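Local coordinates for protein Fe-S binding reductase, putative (Thermus thermophilus, PDB 2D4P) that is of unknown function but has a GNAT-type acetyltransferase fold, so it may transfer acyl groups other than amino-acyl groups, at residues A[13-16]-A[17-20]; A[71-74]-A[75-79]; A[102-105]-A[106-109]. One frame throughout, in Å; residues are numbered along the deposited sequence.

Interaction 1: residues A[13-16]-A[17-20]; sequences RLNR and LAGK
Leu17 and Ala18 turn their backbone N-H groups back onto the last turn of helix 11-16. The main bond of Leu17 N goes to Leu14 O at 2.9 Å, and a weak, longer one goes to Arg13 O. Ala18 N bonds Asn15 O at 3.1 Å with an N-H...O angle of 160°. In both of these i to i+3 bonds the donor sits well above the plane of the carbonyl it uses. The chain thus tightens as it leaves the helix.

The side chains follow the same turn. Leu17 lays its CD1 branch beside Arg13 O, at 3.6 Å. Its CG is anti to the carbonyl carbon (chi1 -62°), which leads the branch back along the helix. Ala18 CB rests against Leu14 O at 3.5 Å. Asn15 OD1 lies 4.0 Å from Ala18 CB. That amide is bonded at both ends: OD1 accepts from Val23 N in the following loop, and ND2 donates to Leu11 O one turn back.

Two waters finish the exit. One donates to Asn15 O and to Gly19 O. The other donates to Arg16 O and accepts from Gly19 N. Gly19 has a positive phi of 57°, which favours glycine and turns the chain out of the helix.

Farther out, Leu14 and Leu17 pack on Leu39 and Phe49 of the sheet. These leucines meet the sheet through apolar contacts, while Ala18 O adds a polar tie to Arg67 NH2. At the helix exit, water gives Asn15 O a second partner and bridges Arg16 O to Gly19 N.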
loop_
_atom_site.group_PDB
_atom_site.type_symbol
_atom_site.label_atom_id
_atom_site.label_comp_id
_atom_site.label_asym_id
_atom_site.label_seq_id
_atom_site.Cartn_x
_atom_site.Cartn_y
_atom_site.Cartn_z
ATOM N N ARG A 13 -13.328 0.486 9.080
ATOM C CA ARG A 13 -12.066 -0.116 9.478
ATOM C C ARG A 13 -10.897 0.597 8.821
ATOM O O ARG A 13 -9.902 0.886 9.483
ATOM C CB ARG A 13 -12.011 -1.583 9.053
ATOM C CG ARG A 13 -12.881 -2.528 9.826
ATOM C CD ARG A 13 -12.698 -3.944 9.316
ATOM N NE ARG A 13 -13.374 -4.961 10.110
ATOM C CZ ARG A 13 -14.621 -5.342 9.929
ATOM N NH1 ARG A 13 -15.380 -4.766 9.001
ATOM N NH2 ARG A 13 -15.127 -6.295 10.711
ATOM N N LEU A 14 -11.003 0.869 7.513
ATOM C CA LEU A 14 -9.943 1.594 6.824
ATOM C C LEU A 14 -9.746 2.971 7.450
ATOM O O LEU A 14 -8.633 3.379 7.706
ATOM C CB LEU A 14 -10.238 1.752 5.338
ATOM C CG LEU A 14 -10.194 0.473 4.490
ATOM C CD1 LEU A 14 -10.363 0.866 3.006
ATOM C CD2 LEU A 14 -8.904 -0.233 4.677
ATOM N N ASN A 15 -10.847 3.652 7.722
ATOM C CA ASN A 15 -10.775 5.019 8.202
ATOM C C ASN A 15 -10.314 5.070 9.643
ATOM O O ASN A 15 -9.707 6.045 10.076
ATOM C CB ASN A 15 -12.104 5.710 7.948
ATOM C CG ASN A 15 -12.203 6.205 6.530
ATOM O OD1 ASN A 15 -11.489 7.127 6.159
ATOM N ND2 ASN A 15 -13.041 5.570 5.715
ATOM N N ARG A 16 -10.531 3.992 10.388
ATOM C CA ARG A 16 -9.942 3.897 11.727
ATOM C C ARG A 16 -8.408 3.914 11.660
ATOM O O ARG A 16 -7.749 4.320 12.624
ATOM C CB ARG A 16 -10.422 2.632 12.458
ATOM C CG ARG A 16 -11.693 2.837 13.257
ATOM C CD ARG A 16 -12.270 1.526 13.786
ATOM N NE ARG A 16 -11.408 0.975 14.829
ATOM C CZ ARG A 16 -11.478 -0.271 15.307
ATOM N NH1 ARG A 16 -12.371 -1.140 14.820
ATOM N NH2 ARG A 16 -10.633 -0.647 16.269
ATOM N N LEU A 17 -7.847 3.464 10.531
ATOM C CA LEU A 17 -6.405 3.466 10.283
ATOM C C LEU A 17 -5.888 4.672 9.501
ATOM O O LEU A 17 -4.682 4.813 9.321
ATOM C CB LEU A 17 -6.008 2.215 9.486
ATOM C CG LEU A 17 -6.282 0.890 10.195
ATOM C CD1 LEU A 17 -6.442 -0.223 9.165
ATOM C CD2 LEU A 17 -5.200 0.588 11.230
ATOM N N ALA A 18 -6.792 5.515 9.009
ATOM C CA ALA A 18 -6.450 6.537 8.016
ATOM C C ALA A 18 -6.071 7.917 8.607
ATOM O O ALA A 18 -5.746 8.838 7.861
ATOM C CB ALA A 18 -7.605 6.705 7.047
ATOM N N GLY A 19 -6.114 8.038 9.930
ATOM C CA GLY A 19 -5.698 9.242 10.603
ATOM C C GLY A 19 -6.478 10.464 10.099
ATOM O O GLY A 19 -7.717 10.450 10.056
ATOM N N LYS A 20 -5.745 11.502 9.708
ATOM C CA LYS A 20 -6.354 12.759 9.283
ATOM C C LYS A 20 -6.538 12.837 7.784
ATOM O O LYS A 20 -6.795 13.912 7.250
ATOM C CB LYS A 20 -5.517 13.933 9.784
ATOM C CG LYS A 20 -5.496 14.036 11.292
ATOM C CD LYS A 20 -4.548 15.114 11.763
ATOM C CE LYS A 20 -4.458 15.116 13.254
ATOM N NZ LYS A 20 -3.632 16.252 13.775
HETATM O O HOH W 1 -9.277 8.439 10.816
HETATM O O HOH W 2 -6.170 6.443 12.303
#

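Interaction 2: residues A[71-74]-A[75-79]; sequences RSVE and ALRGL
Ser72 OG accepts from Ala75 N at 3.0 Å, with an N-H...O angle of 163°. This is the N-cap bond of helix 73-89. The hydroxyl stands between the backbone N and the carbonyl carbon (chi1 68°), and from there it faces the N-H three residues on. With an alanine here the hydroxyl is lost, and Ala75 N would probably lack its side-chain cap.

Backbone bonds carry the helix onward. Leu76 N bonds Ser72 O at 3.1 Å. Arg77 N reaches Val73 O at 2.8 Å. Gly78 N bonds Glu74 O at 3.1 Å.

The helix is the connection of a beta-alpha-beta unit, between the parallel strands 61-70 and 94-97. In GNAT proteins the N-terminus of the corresponding helix faces the acetyl-CoA pyrophosphate. That role is only inferred here.

Van der Waals contacts lie around these bonds. Ala75 CB sits 3.6 Å from Ser72 OG. Leu76 CG lies over Ser72 O at 3.4 Å, and its side chain reaches Ile68 of strand 61-70. On another side of the helix, Val73 CG1 makes an apolar contact with the aliphatic part of Arg77, 3.8 Å from CD, the two side chains crossing at a slant. Arg77 CG also lies 3.3 Å from Val73 O.

The two arginines find their charged partners outside this turn. Arg77 bends at chi3 (64°), and its NE forms a salt bridge with Glu113. Arg71, just before the cap, pairs through NH2 with Glu45.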
loop_
_atom_site.group_PDB
_atom_site.type_symbol
_atom_site.label_atom_id
_atom_site.label_comp_id
_atom_site.label_asym_id
_atom_site.label_seq_id
_atom_site.Cartn_x
_atom_site.Cartn_y
_atom_site.Cartn_z
ATOM N N ARG A 71 -0.005 -0.247 12.048
ATOM C CA ARG A 71 0.186 -0.023 13.473
ATOM C C ARG A 71 1.426 -0.702 14.040
ATOM O O ARG A 71 1.779 -0.496 15.227
ATOM C CB ARG A 71 -1.042 -0.513 14.199
ATOM C CG ARG A 71 -2.202 0.435 14.085
ATOM C CD ARG A 71 -3.057 0.449 15.340
ATOM N NE ARG A 71 -4.458 0.243 15.009
ATOM C CZ ARG A 71 -5.389 -0.153 15.869
ATOM N NH1 ARG A 71 -5.084 -0.376 17.150
ATOM N NH2 ARG A 71 -6.637 -0.309 15.432
ATOM N N SER A 72 2.080 -1.511 13.213
ATOM C CA SER A 72 3.282 -2.213 13.613
ATOM C C SER A 72 4.119 -2.577 12.397
ATOM O O SER A 72 3.610 -2.645 11.289
ATOM C CB SER A 72 2.903 -3.487 14.369
ATOM O OG SER A 72 2.273 -4.431 13.510
ATOM N N VAL A 73 5.393 -2.843 12.626
ATOM C CA VAL A 73 6.240 -3.418 11.574
ATOM C C VAL A 73 5.617 -4.697 10.994
ATOM O O VAL A 73 5.576 -4.874 9.770
ATOM C CB VAL A 73 7.662 -3.668 12.062
ATOM C CG1 VAL A 73 8.449 -4.504 11.049
ATOM C CG2 VAL A 73 8.370 -2.344 12.348
ATOM N N GLU A 74 5.094 -5.557 11.865
ATOM C CA GLU A 74 4.463 -6.781 11.424
ATOM C C GLU A 74 3.326 -6.503 10.424
ATOM O O GLU A 74 3.248 -7.142 9.384
ATOM C CB GLU A 74 3.972 -7.618 12.623
ATOM C CG GLU A 74 3.329 -8.925 12.205
ATOM C CD GLU A 74 2.689 -9.709 13.335
ATOM O OE1 GLU A 74 2.749 -9.255 14.495
ATOM O OE2 GLU A 74 2.101 -10.784 13.041
ATOM N N ALA A 75 2.447 -5.554 10.727
ATOM C CA ALA A 75 1.349 -5.223 9.813
ATOM C C ALA A 75 1.903 -4.698 8.471
ATOM O O ALA A 75 1.479 -5.098 7.380
ATOM C CB ALA A 75 0.428 -4.220 10.454
ATOM N N LEU A 76 2.872 -3.808 8.548
ATOM C CA LEU A 76 3.434 -3.204 7.344
ATOM C C LEU A 76 4.108 -4.255 6.472
ATOM O O LEU A 76 3.946 -4.251 5.257
ATOM C CB LEU A 76 4.411 -2.096 7.736
ATOM C CG LEU A 76 3.741 -0.871 8.356
ATOM C CD1 LEU A 76 4.830 0.061 8.977
ATOM C CD2 LEU A 76 2.882 -0.112 7.366
ATOM N N ARG A 77 4.882 -5.137 7.099
ATOM C CA ARG A 77 5.557 -6.205 6.357
ATOM C C ARG A 77 4.578 -7.119 5.631
ATOM O O ARG A 77 4.781 -7.460 4.466
ATOM C CB ARG A 77 6.447 -7.045 7.264
ATOM C CG ARG A 77 7.720 -6.384 7.689
ATOM C CD ARG A 77 8.613 -7.335 8.469
ATOM N NE ARG A 77 9.045 -8.463 7.643
ATOM C CZ ARG A 77 9.771 -9.481 8.092
ATOM N NH1 ARG A 77 10.172 -9.534 9.352
ATOM N NH2 ARG A 77 10.104 -10.463 7.275
ATOM N N GLY A 78 3.504 -7.519 6.313
ATOM C CA GLY A 78 2.551 -8.438 5.733
ATOM C C GLY A 78 1.777 -7.806 4.598
ATOM O O GLY A 78 1.470 -8.467 3.601
ATOM N N LEU A 79 1.468 -6.513 4.735
ATOM C CA LEU A 79 0.834 -5.773 3.646
ATOM C C LEU A 79 1.765 -5.719 2.415
ATOM O O LEU A 79 1.344 -5.951 1.273
ATOM C CB LEU A 79 0.448 -4.373 4.091
ATOM C CG LEU A 79 -0.713 -4.277 5.082
ATOM C CD1 LEU A 79 -0.745 -2.956 5.755
ATOM C CD2 LEU A 79 -2.043 -4.602 4.414
#

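Interaction 3: residues A[102-105]-A[106-109]; sequences ERKE and LEEA
Arg103 and Leu106 meet at the start of helix 104-112, where Arg103 is the N-cap residue and the centre of an inverse gamma turn. The Arg103 side chain bends at chi3 (63°), which brings its guanidinium over the leucine. Leu106 CD2 lies on one face of that group, toward its rim, 3.6 Å from NH1. Leu106 presents this methyl with CG anti to the backbone N (chi1 178°). The polar end of Arg103 is held by Ile68 O, which accepts from NH2, so the helix start is tied to strand 61-70.

Lys104 and Glu107 run side by side and point the same way. The lysine is bent at chi2 (-35°). Its CD lies 3.9 Å from Glu107 OE1, but its NZ is 4.3 Å from that oxygen, beyond a salt bridge. NZ instead donates to Pro101 O. The opposite charges may still attract weakly.

Backbone bonds begin the helix here. Glu107 N donates to Arg103 O, and Glu108 N donates to Lys104 O. Glu108 CB packs against the backbone O atoms of Lys104 and Glu105. Ala109 N bonds Glu105 O at 2.9 Å. Ala109 CB lies 3.6 Å from Glu105 O.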
loop_
_atom_site.group_PDB
_atom_site.type_symbol
_atom_site.label_atom_id
_atom_site.label_comp_id
_atom_site.label_asym_id
_atom_site.label_seq_id
_atom_site.Cartn_x
_atom_site.Cartn_y
_atom_site.Cartn_z
ATOM N N GLU A 102 10.891 9.717 7.588
ATOM C CA GLU A 102 10.568 9.817 9.014
ATOM C C GLU A 102 9.815 8.571 9.524
ATOM O O GLU A 102 9.758 8.322 10.723
ATOM C CB GLU A 102 9.716 11.064 9.299
ATOM C CG GLU A 102 10.420 12.394 9.014
ATOM C CD GLU A 102 9.931 13.565 9.883
ATOM O OE1 GLU A 102 9.238 14.464 9.344
ATOM O OE2 GLU A 102 10.272 13.622 11.097
ATOM N N ARG A 103 9.216 7.807 8.618
ATOM C CA ARG A 103 8.432 6.648 9.013
ATOM C C ARG A 103 9.367 5.461 9.198
ATOM O O ARG A 103 9.590 4.680 8.293
ATOM C CB ARG A 103 7.371 6.355 7.955
ATOM C CG ARG A 103 6.398 7.496 7.718
ATOM C CD ARG A 103 5.323 7.158 6.668
ATOM N NE ARG A 103 4.489 6.049 7.118
ATOM C CZ ARG A 103 3.624 5.396 6.350
ATOM N NH1 ARG A 103 3.451 5.744 5.096
ATOM N NH2 ARG A 103 2.901 4.414 6.880
ATOM N N LYS A 104 9.913 5.322 10.396
ATOM C CA LYS A 104 10.940 4.316 10.655
ATOM C C LYS A 104 10.412 2.889 10.614
ATOM O O LYS A 104 11.147 1.980 10.241
ATOM C CB LYS A 104 11.621 4.568 12.000
ATOM C CG LYS A 104 12.334 5.912 12.126
ATOM C CD LYS A 104 12.997 6.396 10.837
ATOM C CE LYS A 104 13.992 7.523 11.128
ATOM N NZ LYS A 104 14.318 8.353 9.925
ATOM N N GLU A 105 9.157 2.694 11.018
ATOM C CA GLU A 105 8.544 1.379 10.993
ATOM C C GLU A 105 8.403 0.897 9.549
ATOM O O GLU A 105 8.734 -0.256 9.241
ATOM C CB GLU A 105 7.183 1.363 11.691
ATOM C CG GLU A 105 7.279 1.464 13.215
ATOM C CD GLU A 105 6.020 0.993 13.943
ATOM O OE1 GLU A 105 5.039 0.539 13.298
ATOM O OE2 GLU A 105 6.034 1.060 15.193
ATOM N N LEU A 106 7.949 1.792 8.680
ATOM C CA LEU A 106 7.824 1.462 7.261
ATOM C C LEU A 106 9.192 1.197 6.615
ATOM O O LEU A 106 9.365 0.243 5.839
ATOM C CB LEU A 106 7.066 2.556 6.526
ATOM C CG LEU A 106 6.891 2.357 5.011
ATOM C CD1 LEU A 106 6.176 1.062 4.738
ATOM C CD2 LEU A 106 6.127 3.510 4.418
ATOM N N GLU A 107 10.170 2.000 6.972
ATOM C CA GLU A 107 11.523 1.810 6.461
ATOM C C GLU A 107 12.050 0.435 6.856
ATOM O O GLU A 107 12.618 -0.296 6.044
ATOM C CB GLU A 107 12.423 2.904 7.027
ATOM C CG GLU A 107 13.720 3.148 6.275
ATOM C CD GLU A 107 14.350 4.478 6.680
ATOM O OE1 GLU A 107 14.804 4.573 7.837
ATOM O OE2 GLU A 107 14.320 5.433 5.847
ATOM N N GLU A 108 11.824 0.069 8.116
ATOM C CA GLU A 108 12.196 -1.242 8.598
ATOM C C GLU A 108 11.484 -2.355 7.820
ATOM O O GLU A 108 12.105 -3.330 7.441
ATOM C CB GLU A 108 11.898 -1.397 10.097
ATOM C CG GLU A 108 12.169 -2.815 10.608
ATOM C CD GLU A 108 12.074 -2.950 12.124
ATOM O OE1 GLU A 108 12.189 -1.910 12.830
ATOM O OE2 GLU A 108 11.896 -4.105 12.581
ATOM N N ALA A 109 10.186 -2.192 7.591
ATOM C CA ALA A 109 9.394 -3.219 6.896
ATOM C C ALA A 109 9.835 -3.386 5.423
ATOM O O ALA A 109 9.935 -4.501 4.908
ATOM C CB ALA A 109 7.911 -2.869 6.974
#

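Interactions 1, 2 and 3 come in series along the chain. Interaction 1 ends helix 11-16, while interactions 2 and 3 start helices 73-89 and 104-112. The two helix starts are close, with centres about 10 Å apart. Leu76 CD1 packs 3.6 Å from Leu106 N, and Arg77 CG lies 3.6 Å from Ala109 CB. Glu105 OE1 also approaches Ser72 CA at 3.3 Å. Interaction 1 lies about 15 Å from interaction 2, centre to centre, and touches it where Leu17 CD2 meets Arg71 NE at 3.9 Å. It does not touch interaction 3. Two helix starts thus pack together, and the end of helix 11-16 touches the former through Arg71, consistent with a GNAT fold.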